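Local coordinates for protein CDC25-like phosphatase YCH1 (PDB 3FS5) that acts as a protein phosphatase of the MPI (Cdc25) family, built on a single rhodanese-like domain, at residues K10-D13 / P14-H18; A100-L103 / L104-L108; G123-S126 / R127-V131. All coordinates share one frame; numbering follows the deposited sequence.

Contact 1 (K10-D13 / P14-H18); sequences KYLD and PTELH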
loop_
_atom_site.group_PDB
_atom_site.type_symbol
_atom_site.label_atom_id
_atom_site.label_comp_id
_atom_site.label_asym_id
_atom_site.label_seq_id
_atom_site.Cartn_x
_atom_site.Cartn_y
_atom_site.Cartn_z
ATOM N N LYS A 10 5.945 8.604 4.346
ATOM C CA LYS A 10 5.008 8.920 5.422
ATOM C C LYS A 10 4.302 7.667 5.934
ATOM O O LYS A 10 4.293 6.637 5.263
ATOM C CB LYS A 10 3.958 9.917 4.927
ATOM C CG LYS A 10 4.512 11.275 4.534
ATOM C CD LYS A 10 5.037 12.021 5.741
ATOM C CE LYS A 10 4.588 13.473 5.705
ATOM N NZ LYS A 10 3.095 13.564 5.687
ATOM N N TYR A 11 3.703 7.772 7.118
ATOM C CA TYR A 11 3.002 6.651 7.733
ATOM C C TYR A 11 1.540 6.959 7.994
ATOM O O TYR A 11 1.186 8.057 8.422
ATOM C CB TYR A 11 3.699 6.232 9.030
ATOM C CG TYR A 11 5.029 5.582 8.765
ATOM C CD1 TYR A 11 6.111 6.329 8.297
ATOM C CD2 TYR A 11 5.192 4.206 8.907
ATOM C CE1 TYR A 11 7.323 5.718 7.969
ATOM C CE2 TYR A 11 6.394 3.587 8.584
ATOM C CZ TYR A 11 7.452 4.348 8.115
ATOM O OH TYR A 11 8.639 3.732 7.790
ATOM N N LEU A 12 0.701 5.965 7.735
ATOM C CA LEU A 12 -0.738 6.098 7.873
ATOM C C LEU A 12 -1.325 5.064 8.836
ATOM O O LEU A 12 -0.872 3.917 8.878
ATOM C CB LEU A 12 -1.364 5.920 6.482
ATOM C CG LEU A 12 -2.828 6.259 6.219
ATOM C CD1 LEU A 12 -3.032 7.760 6.347
ATOM C CD2 LEU A 12 -3.208 5.801 4.823
ATOM N N ASP A 13 -2.334 5.472 9.604
ATOM C CA ASP A 13 -3.009 4.565 10.530
ATOM C C ASP A 13 -4.188 3.941 9.790
ATOM O O ASP A 13 -4.737 4.547 8.872
ATOM C CB ASP A 13 -3.529 5.324 11.758
ATOM C CG ASP A 13 -2.470 5.505 12.838
ATOM O OD1 ASP A 13 -2.658 6.388 13.700
ATOM O OD2 ASP A 13 -1.464 4.762 12.840
ATOM N N PRO A 14 -4.595 2.724 10.188
ATOM C CA PRO A 14 -5.714 2.001 9.574
ATOM C C PRO A 14 -7.002 2.826 9.522
ATOM O O PRO A 14 -7.737 2.777 8.533
ATOM C CB PRO A 14 -5.868 0.773 10.475
ATOM C CG PRO A 14 -4.487 0.552 10.989
ATOM C CD PRO A 14 -4.007 1.942 11.289
ATOM N N THR A 15 -7.276 3.570 10.592
ATOM C CA THR A 15 -8.480 4.395 10.661
ATOM C C THR A 15 -8.510 5.467 9.574
ATOM O O THR A 15 -9.575 5.791 9.054
ATOM C CB THR A 15 -8.631 5.079 12.052
ATOM O OG1 THR A 15 -7.458 5.847 12.347
ATOM C CG2 THR A 15 -8.824 4.034 13.140
ATOM N N GLU A 16 -7.351 6.023 9.226
ATOM C CA GLU A 16 -7.317 7.045 8.184
ATOM C C GLU A 16 -7.477 6.431 6.792
ATOM O O GLU A 16 -8.134 7.012 5.932
ATOM C CB GLU A 16 -6.027 7.870 8.252
ATOM C CG GLU A 16 -6.035 9.037 7.265
ATOM C CD GLU A 16 -5.049 10.143 7.615
ATOM O OE1 GLU A 16 -5.063 11.181 6.913
ATOM O OE2 GLU A 16 -4.268 9.982 8.579
ATOM N N LEU A 17 -6.883 5.263 6.559
ATOM C CA LEU A 17 -7.030 4.618 5.257
ATOM C C LEU A 17 -8.493 4.237 5.067
ATOM O O LEU A 17 -9.056 4.408 3.988
ATOM C CB LEU A 17 -6.165 3.354 5.158
ATOM C CG LEU A 17 -6.384 2.509 3.895
ATOM C CD1 LEU A 17 -6.162 3.364 2.648
ATOM C CD2 LEU A 17 -5.435 1.313 3.903
ATOM N N HIS A 18 -9.109 3.727 6.125
ATOM C CA HIS A 18 -10.505 3.327 6.055
ATOM C C HIS A 18 -11.375 4.519 5.672
ATOM O O HIS A 18 -12.318 4.384 4.898
ATOM C CB HIS A 18 -10.953 2.742 7.402
ATOM C CG HIS A 18 -12.414 2.431 7.464
ATOM N ND1 HIS A 18 -13.351 3.349 7.883
ATOM C CD2 HIS A 18 -13.104 1.321 7.112
ATOM C CE1 HIS A 18 -14.556 2.820 7.785
ATOM N NE2 HIS A 18 -14.435 1.590 7.319
HETATM O O HOH W 1 -3.030 8.176 9.968
#
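Leu12 and Glu16 meet where strand 10-12 gives way to helix 14-23, and the glutamate illustrates how one side chain can serve an apolar and a polar neighbour at once. Glu16 CB sits 3.6 Å from Leu12 CD1. The next carbon, Glu16 CG, is nearer still at 3.4 Å from Leu12 CD1, and CD and OE2 continue past it, so the chain passes this methyl from root to carboxylate while the two side chains cross at about a right angle. This course follows from a chi1 of -174°, which sets CG opposite the backbone N, and from an extended chain beyond. At the tip, Glu16 OE2 accepts a hydrogen bond from a water oxygen 2.6 Å away. That water accepts in turn from Asp13 N, 2.8 Å from the water oxygen.

The other branch of Leu12 turns to the buried side, where Leu12 CD2 packs on Leu17 CB at 3.9 Å. An alanine here removes both methyls of Leu12, which would probably open a gap beside Leu17 and leave the aliphatic part of Glu16 without its apolar support.

The backbone closes the first turn through Asp13 O. Leu17 N bonds to Asp13 O at 3.2 Å with a fairly straight N-H...O angle of 160°, whereas Glu16 N makes a weak bond to the same oxygen. Asp13 stands at the N-cap yet makes no capping bond with its side chain; its carboxylate has a long, weak ion pair with Arg127. Glu16 stands at the position from which a capping box would reach the N-cap amide, but it does so only through a water, and a negative charge in this first turn would probably be favoured by the helix dipole.

Contact 2 (A100-L103 / L104-L108); sequences AAML and LLRSL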
loop_
_atom_site.group_PDB
_atom_site.type_symbol
_atom_site.label_atom_id
_atom_site.label_comp_id
_atom_site.label_asym_id
_atom_site.label_seq_id
_atom_site.Cartn_x
_atom_site.Cartn_y
_atom_site.Cartn_z
ATOM N N ALA A 100 10.089 -1.321 0.675
ATOM C CA ALA A 100 9.407 -1.405 -0.615
ATOM C C ALA A 100 9.169 0.010 -1.131
ATOM O O ALA A 100 9.348 0.286 -2.315
ATOM C CB ALA A 100 8.077 -2.140 -0.473
ATOM N N ALA A 101 8.771 0.906 -0.234
ATOM C CA ALA A 101 8.522 2.292 -0.612
ATOM C C ALA A 101 9.805 2.941 -1.134
ATOM O O ALA A 101 9.762 3.721 -2.077
ATOM C CB ALA A 101 7.988 3.073 0.580
ATOM N N MET A 102 10.941 2.619 -0.522
ATOM C CA MET A 102 12.219 3.182 -0.959
ATOM C C MET A 102 12.612 2.671 -2.345
ATOM O O MET A 102 13.238 3.393 -3.128
ATOM C CB MET A 102 13.331 2.856 0.046
ATOM C CG MET A 102 13.274 3.677 1.329
ATOM S SD MET A 102 13.275 5.468 1.023
ATOM C CE MET A 102 15.011 5.778 0.705
ATOM N N LEU A 103 12.247 1.427 -2.642
ATOM C CA LEU A 103 12.551 0.837 -3.943
ATOM C C LEU A 103 11.846 1.618 -5.041
ATOM O O LEU A 103 12.439 1.917 -6.076
ATOM C CB LEU A 103 12.101 -0.627 -3.998
ATOM C CG LEU A 103 12.983 -1.674 -3.316
ATOM C CD1 LEU A 103 12.305 -3.039 -3.394
ATOM C CD2 LEU A 103 14.348 -1.717 -4.001
ATOM N N LEU A 104 10.575 1.942 -4.813
ATOM C CA LEU A 104 9.808 2.704 -5.788
ATOM C C LEU A 104 10.346 4.126 -5.888
ATOM O O LEU A 104 10.525 4.654 -6.984
ATOM C CB LEU A 104 8.333 2.757 -5.405
ATOM C CG LEU A 104 7.473 3.603 -6.353
ATOM C CD1 LEU A 104 7.432 2.941 -7.726
ATOM C CD2 LEU A 104 6.071 3.758 -5.799
ATOM N N LEU A 105 10.591 4.742 -4.737
ATOM C CA LEU A 105 11.100 6.103 -4.689
ATOM C C LEU A 105 12.384 6.258 -5.488
ATOM O O LEU A 105 12.523 7.192 -6.277
ATOM C CB LEU A 105 11.349 6.525 -3.239
ATOM C CG LEU A 105 11.890 7.940 -3.006
ATOM C CD1 LEU A 105 10.947 8.973 -3.609
ATOM C CD2 LEU A 105 12.050 8.177 -1.512
ATOM N N ARG A 106 13.318 5.335 -5.287
ATOM C CA ARG A 106 14.590 5.394 -5.986
ATOM C C ARG A 106 14.471 5.143 -7.488
ATOM O O ARG A 106 15.387 5.470 -8.242
ATOM C CB ARG A 106 15.585 4.408 -5.358
ATOM C CG ARG A 106 16.002 4.774 -3.931
ATOM C CD ARG A 106 16.683 6.130 -3.900
ATOM N NE ARG A 106 16.966 6.621 -2.550
ATOM C CZ ARG A 106 17.819 6.056 -1.699
ATOM N NH1 ARG A 106 18.004 6.588 -0.500
ATOM N NH2 ARG A 106 18.479 4.958 -2.041
ATOM N N SER A 107 13.347 4.584 -7.928
ATOM C CA SER A 107 13.158 4.310 -9.350
ATOM C C SER A 107 12.480 5.461 -10.083
ATOM O O SER A 107 12.319 5.409 -11.301
ATOM C CB SER A 107 12.342 3.025 -9.556
ATOM O OG SER A 107 10.962 3.242 -9.309
ATOM N N LEU A 108 12.093 6.499 -9.345
ATOM C CA LEU A 108 11.423 7.662 -9.931
ATOM C C LEU A 108 12.399 8.732 -10.412
ATOM O O LEU A 108 13.419 8.979 -9.774
ATOM C CB LEU A 108 10.478 8.303 -8.908
ATOM C CG LEU A 108 9.300 7.494 -8.360
ATOM C CD1 LEU A 108 8.522 8.344 -7.361
ATOM C CD2 LEU A 108 8.402 7.059 -9.496
#
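The final turns of helix 96-106, one of the helices that flank the parallel sheet of the rhodanese fold, bring Met102 against Leu105 and Arg106, and show how a single helix can carry a buried and an exposed row of side chains. Met102 lies alongside both partners, all three pointing the same way. Its chain is bent at chi2 (-55°) and again at chi3 (-79°), which folds the methyl over one face of the Arg106 guanidinium, with Met102 CE 3.3 Å from Arg106 NH1. The sulfur takes the other partner: Met102 SD is 3.9 Å from Leu105 CD2. Arg106 keeps its polar end engaged outside the helix, NE donating to the carbonyl oxygen of Tyr4 in the N-terminal segment. On the inner side, Leu104 and Leu105 reach Leu118 of the central sheet, and Leu104 also touches Phe88 and Leu73.

Beneath the side chains, the regular bond from Arg106 N to Met102 O measures 2.9 Å. One residue later the ladder changes. Ser107 N has only a weak bond to Leu103 O and a shorter one, 3.0 Å, to Leu104 O, three residues back. That same carbonyl is gripped a second time, by the serine hydroxyl: Ser107 OG donates to Leu104 O at 2.8 Å.

Contact 3 (G123-S126 / R127-V131); sequences GGFS and RWQSV
Ser126 O is held by two donors, one from a side chain and one from the backbone. Gln129 NE2 donates to Ser126 O at 3.1 Å, lying in the carbonyl plane, with the oxygen in turn close to the amide plane; Ser130 N adds a weak bond of the ordinary helical kind. The amide reaches this carbonyl because Gln129 has a chi1 of 69°, with CG between the backbone N and the carbonyl carbon, and a second bend at chi2, so the chain folds back along its own helix. Its other end is fixed too, OE1 being bonded to Tyr142 OH, and the two bonds together define which way the amide is flipped.

Phe125 also meets Trp128. The Phe125 ring and the five-membered ring of Trp128 are tilted 29° and strongly offset, with little overlap, and CE1 of Phe125 touches CD1 of Trp128 at 3.5 Å. Across the ring from CE1, Phe125 CE2 meets Gln129 CB at 4.0 Å. The indole NE1 donates to Thr139 OG1, while the six-membered ring reaches helix 14-23.

Trp128 N bonds to Gly124 O at 3.2 Å and Gln129 N to Phe125 O at 2.8 Å, the latter almost straight. Arg127 N bonds to Gly123 O. Gly123 itself is dictated by space: a CB here would come within 2.6 Å of Arg127 CB, and its backbone angles also disfavour any side chain. A Gly-Gly pair followed four residues after its second glycine by a tryptophan, at the start of the helix after strand 116-121, is consistent with a pattern common in rhodanese domains.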
loop_
_atom_site.group_PDB
_atom_site.type_symbol
_atom_site.label_atom_id
_atom_site.label_comp_id
_atom_site.label_asym_id
_atom_site.label_seq_id
_atom_site.Cartn_x
_atom_site.Cartn_y
_atom_site.Cartn_z
ATOM N N GLY A 123 1.288 -1.118 11.130
ATOM C CA GLY A 123 0.666 -2.328 11.636
ATOM C C GLY A 123 0.404 -3.436 10.633
ATOM O O GLY A 123 0.117 -4.562 11.031
ATOM N N GLY A 124 0.485 -3.120 9.344
ATOM C CA GLY A 124 0.267 -4.123 8.316
ATOM C C GLY A 124 -1.144 -4.675 8.290
ATOM O O GLY A 124 -2.050 -4.142 8.947
ATOM N N PHE A 125 -1.335 -5.756 7.540
ATOM C CA PHE A 125 -2.656 -6.348 7.434
ATOM C C PHE A 125 -3.130 -6.905 8.766
ATOM O O PHE A 125 -4.324 -6.947 9.026
ATOM C CB PHE A 125 -2.684 -7.461 6.386
ATOM C CG PHE A 125 -4.073 -7.927 6.058
ATOM C CD1 PHE A 125 -4.945 -7.096 5.363
ATOM C CD2 PHE A 125 -4.534 -9.164 6.509
ATOM C CE1 PHE A 125 -6.258 -7.482 5.126
ATOM C CE2 PHE A 125 -5.851 -9.563 6.278
ATOM C CZ PHE A 125 -6.716 -8.717 5.586
ATOM N N SER A 126 -2.192 -7.336 9.602
ATOM C CA SER A 126 -2.539 -7.879 10.903
ATOM C C SER A 126 -3.329 -6.875 11.743
ATOM O O SER A 126 -4.343 -7.232 12.344
ATOM C CB SER A 126 -1.279 -8.302 11.656
ATOM O OG SER A 126 -1.617 -8.883 12.902
ATOM N N ARG A 127 -2.886 -5.622 11.792
ATOM C CA ARG A 127 -3.625 -4.641 12.577
ATOM C C ARG A 127 -4.919 -4.310 11.850
ATOM O O ARG A 127 -5.968 -4.146 12.471
ATOM C CB ARG A 127 -2.827 -3.353 12.801
ATOM C CG ARG A 127 -3.255 -2.666 14.093
ATOM C CD ARG A 127 -3.467 -1.165 13.979
ATOM N NE ARG A 127 -2.222 -0.410 13.919
ATOM C CZ ARG A 127 -2.126 0.890 14.189
ATOM N NH1 ARG A 127 -0.952 1.503 14.104
ATOM N NH2 ARG A 127 -3.200 1.577 14.562
ATOM N N TRP A 128 -4.841 -4.219 10.525
ATOM C CA TRP A 128 -6.018 -3.920 9.722
ATOM C C TRP A 128 -7.171 -4.881 10.010
ATOM O O TRP A 128 -8.280 -4.447 10.324
ATOM C CB TRP A 128 -5.672 -3.971 8.230
ATOM C CG TRP A 128 -6.851 -3.737 7.328
ATOM C CD1 TRP A 128 -7.660 -4.682 6.771
ATOM C CD2 TRP A 128 -7.373 -2.467 6.915
ATOM N NE1 TRP A 128 -8.655 -4.083 6.036
ATOM C CE2 TRP A 128 -8.502 -2.724 6.107
ATOM C CE3 TRP A 128 -6.997 -1.137 7.151
ATOM C CZ2 TRP A 128 -9.262 -1.698 5.530
ATOM C CZ3 TRP A 128 -7.754 -0.115 6.579
ATOM C CH2 TRP A 128 -8.875 -0.405 5.777
ATOM N N GLN A 129 -6.914 -6.184 9.912
ATOM C CA GLN A 129 -7.972 -7.162 10.144
ATOM C C GLN A 129 -8.534 -7.171 11.565
ATOM O O GLN A 129 -9.696 -7.515 11.767
ATOM C CB GLN A 129 -7.503 -8.579 9.750
ATOM C CG GLN A 129 -6.431 -9.215 10.630
ATOM C CD GLN A 129 -6.973 -9.778 11.937
ATOM O OE1 GLN A 129 -8.008 -10.450 11.961
ATOM N NE2 GLN A 129 -6.264 -9.518 13.029
ATOM N N SER A 130 -7.731 -6.783 12.549
ATOM C CA SER A 130 -8.211 -6.783 13.926
ATOM C C SER A 130 -9.328 -5.757 14.088
ATOM O O SER A 130 -10.102 -5.816 15.040
ATOM C CB SER A 130 -7.073 -6.463 14.901
ATOM O OG SER A 130 -6.692 -5.098 14.823
ATOM N N VAL A 131 -9.417 -4.826 13.144
ATOM C CA VAL A 131 -10.433 -3.781 13.200
ATOM C C VAL A 131 -11.464 -3.871 12.080
ATOM O O VAL A 131 -12.659 -3.722 12.323
ATOM C CB VAL A 131 -9.787 -2.372 13.132
ATOM C CG1 VAL A 131 -10.860 -1.300 13.234
ATOM C CG2 VAL A 131 -8.771 -2.210 14.242
#

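Overall arrangement
Contacts 1 and 3 belong together: their centres lie about 11 Å apart, and helices 14-23 and 124-132 pack through Leu17 CD2 on Trp128 CZ3 at 3.8 Å and through Pro14 on Arg127, with a weak ion pair from Asp13 to Arg127 beside them. Contact 2 stands apart, about 20 and 24 Å from them between centres, and across the chain's centre from contact 3. All three are partly buried, with buried apolar side chains and more exposed residues in each. Contact 1 joins a strand to the helix that follows it and enlists a water, whereas contacts 2 and 3 each lie within one helix, near its end and its start respectively.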